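Local coordinates for protein acyl-coenzyme A thioesterase PaaI (PDB 1PSU) that hydrolyses coenzyme A thioesters in phenylacetate degradation, preferring ring-hydroxylated phenylacetyl-CoA substrates, at residues 73-78 with 129-134. Residues are numbered along the deposited sequence; the frame is centred on the assembly and turned at random.
Sequences LAAVAS and SHRIGG
R131 reaches along the chain of 73-78 with one atom after another. Its CB lies 3.6 Å from the carbonyl O of A74, and CG rests against both that oxygen and the methyl of A75. CD and NE run beside CB of L73, and the guanidinium ends under the leucine, whose CD1 sits over one of its faces, 3.3 Å from NH1 and offset toward the rim. The chain is extended from CG to NE, which brings the guanidinium to L73 while CG packs on A75 and CD on L73; an alanine here would probably leave L73 CD1 without the guanidinium face it lies on and take CG away from the A75 methyl. In the hot dog fold an antiparallel sheet wraps a long helix, and here strand 75-84 begins beside the end of strand 121-131. A75 and S129, small enough to lie close under that helix, both touch C68. V76 and H130 form a hydrogen-bonded pair, at 2.9 Å from V76 N to H130 O and 2.8 Å from H130 N to V76 O. On their face, I132 swings CD1 tightly against V76, 3.3 Å from its CB, a branched apolar pair. The same register gives I132 N to A74 O, but A74 N turns to G134 O at 2.9 Å. Between the two segments a water lies 2.8 Å from A74 O and 3.0 Å from G134 O.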
ATOM      1  N   LEU B  73     -15.133   1.955  17.374  1.00 34.67           N
ATOM      2  CA  LEU B  73     -14.287   3.112  17.676  1.00 34.85           C
ATOM      3  C   LEU B  73     -13.357   3.442  16.511  1.00 34.05           C
ATOM      4  O   LEU B  73     -12.475   2.658  16.175  1.00 35.88           O
ATOM      5  CB  LEU B  73     -13.451   2.821  18.926  1.00 35.95           C
ATOM      6  CG  LEU B  73     -14.298   2.657  20.187  1.00 38.51           C
ATOM      7  CD1 LEU B  73     -13.470   2.042  21.286  1.00 38.49           C
ATOM      8  CD2 LEU B  73     -14.842   4.022  20.595  1.00 39.26           C
ATOM      9  N   ALA B  74     -13.564   4.603  15.900  1.00 31.56           N
ATOM     10  CA  ALA B  74     -12.744   5.035  14.782  1.00 31.81           C
ATOM     11  C   ALA B  74     -11.247   4.865  15.068  1.00 31.76           C
ATOM     12  O   ALA B  74     -10.734   5.298  16.109  1.00 30.99           O
ATOM     13  CB  ALA B  74     -13.053   6.480  14.440  1.00 30.00           C
ATOM     14  N   ALA B  75     -10.555   4.216  14.138  1.00 30.36           N
ATOM     15  CA  ALA B  75      -9.128   3.978  14.281  1.00 29.67           C
ATOM     16  C   ALA B  75      -8.450   4.079  12.924  1.00 30.67           C
ATOM     17  O   ALA B  75      -9.068   3.834  11.881  1.00 30.02           O
ATOM     18  CB  ALA B  75      -8.884   2.614  14.900  1.00 28.13           C
ATOM     19  N   VAL B  76      -7.171   4.428  12.947  1.00 28.91           N
ATOM     20  CA  VAL B  76      -6.394   4.602  11.731  1.00 30.36           C
ATOM     21  C   VAL B  76      -5.031   3.884  11.858  1.00 30.17           C
ATOM     22  O   VAL B  76      -4.629   3.488  12.953  1.00 29.24           O
ATOM     23  CB  VAL B  76      -6.205   6.117  11.486  1.00 30.29           C
ATOM     24  CG1 VAL B  76      -5.058   6.662  12.336  1.00 30.96           C
ATOM     25  CG2 VAL B  76      -5.998   6.385  10.025  1.00 36.87           C
ATOM     26  N   ALA B  77      -4.336   3.704  10.740  1.00 28.17           N
ATOM     27  CA  ALA B  77      -3.043   3.035  10.752  1.00 28.32           C
ATOM     28  C   ALA B  77      -1.914   3.998  11.050  1.00 27.32           C
ATOM     29  O   ALA B  77      -1.793   5.033  10.399  1.00 30.30           O
ATOM     30  CB  ALA B  77      -2.789   2.357   9.417  1.00 27.70           C
ATOM     31  N   SER B  78      -1.094   3.681  12.048  1.00 27.33           N
ATOM     32  CA  SER B  78       0.045   4.544  12.358  1.00 24.65           C
ATOM     33  C   SER B  78       1.302   3.905  11.771  1.00 23.87           C
ATOM     34  O   SER B  78       2.292   4.585  11.492  1.00 23.07           O
ATOM     35  CB  SER B  78       0.218   4.699  13.863  1.00 24.43           C
ATOM     36  OG  SER B  78       0.400   3.445  14.487  1.00 29.02           O
ATOM     37  N   SER B 129      -2.674   0.072  14.900  1.00 25.69           N
ATOM     38  CA  SER B 129      -3.757   1.036  14.785  1.00 26.13           C
ATOM     39  C   SER B 129      -3.702   2.055  15.922  1.00 27.26           C
ATOM     40  O   SER B 129      -3.117   1.802  16.968  1.00 25.13           O
ATOM     41  CB  SER B 129      -5.105   0.310  14.786  1.00 24.94           C
ATOM     42  OG  SER B 129      -5.296  -0.432  15.970  1.00 25.74           O
ATOM     43  N   HIS B 130      -4.348   3.194  15.703  1.00 28.84           N
ATOM     44  CA  HIS B 130      -4.409   4.288  16.663  1.00 32.12           C
ATOM     45  C   HIS B 130      -5.839   4.838  16.611  1.00 31.30           C
ATOM     46  O   HIS B 130      -6.304   5.246  15.551  1.00 28.56           O
ATOM     47  CB  HIS B 130      -3.385   5.357  16.246  1.00 35.35           C
ATOM     48  CG  HIS B 130      -3.465   6.632  17.023  1.00 42.26           C
ATOM     49  ND1 HIS B 130      -4.321   7.658  16.687  1.00 44.98           N
ATOM     50  CD2 HIS B 130      -2.771   7.056  18.107  1.00 44.52           C
ATOM     51  CE1 HIS B 130      -4.150   8.662  17.532  1.00 46.45           C
ATOM     52  NE2 HIS B 130      -3.217   8.322  18.400  1.00 47.03           N
ATOM     53  N   ARG B 131      -6.546   4.827  17.736  1.00 33.20           N
ATOM     54  CA  ARG B 131      -7.912   5.346  17.743  1.00 37.09           C
ATOM     55  C   ARG B 131      -7.969   6.867  17.670  1.00 39.06           C
ATOM     56  O   ARG B 131      -7.111   7.554  18.213  1.00 37.28           O
ATOM     57  CB  ARG B 131      -8.662   4.818  18.967  1.00 35.64           C
ATOM     58  CG  ARG B 131      -9.171   3.423  18.711  1.00 35.97           C
ATOM     59  CD  ARG B 131      -9.566   2.681  19.942  1.00 35.82           C
ATOM     60  NE  ARG B 131     -10.039   1.351  19.576  1.00 34.98           N
ATOM     61  CZ  ARG B 131     -10.469   0.447  20.443  1.00 35.56           C
ATOM     62  NH1 ARG B 131     -10.489   0.717  21.745  1.00 34.94           N
ATOM     63  NH2 ARG B 131     -10.878  -0.728  20.003  1.00 36.76           N
ATOM     64  N   ILE B 132      -8.988   7.381  16.989  1.00 44.13           N
ATOM     65  CA  ILE B 132      -9.143   8.818  16.812  1.00 49.90           C
ATOM     66  C   ILE B 132     -10.529   9.315  17.238  1.00 53.79           C
ATOM     67  O   ILE B 132     -11.559   8.895  16.695  1.00 55.33           O
ATOM     68  CB  ILE B 132      -8.952   9.211  15.331  1.00 50.64           C
ATOM     69  CG1 ILE B 132      -7.811   8.411  14.719  1.00 51.29           C
ATOM     70  CG2 ILE B 132      -8.667  10.702  15.217  1.00 53.22           C
ATOM     71  CD1 ILE B 132      -7.783   8.473  13.201  1.00 51.45           C
ATOM     72  N   GLY B 133     -10.552  10.222  18.203  1.00 56.26           N
ATOM     73  CA  GLY B 133     -11.811  10.785  18.650  1.00 59.21           C
ATOM     74  C   GLY B 133     -12.952   9.858  19.033  1.00 60.36           C
ATOM     75  O   GLY B 133     -12.956   9.289  20.124  1.00 62.62           O
ATOM     76  N   GLY B 134     -13.937   9.712  18.150  1.00 60.35           N
ATOM     77  CA  GLY B 134     -15.086   8.886  18.488  1.00 60.77           C
ATOM     78  C   GLY B 134     -15.468   7.709  17.610  1.00 61.15           C
ATOM     79  O   GLY B 134     -14.677   6.785  17.408  1.00 59.23           O
TER
HETATM   80  O   HOH W   1     -11.850   6.329  18.436  1.00 32.14           O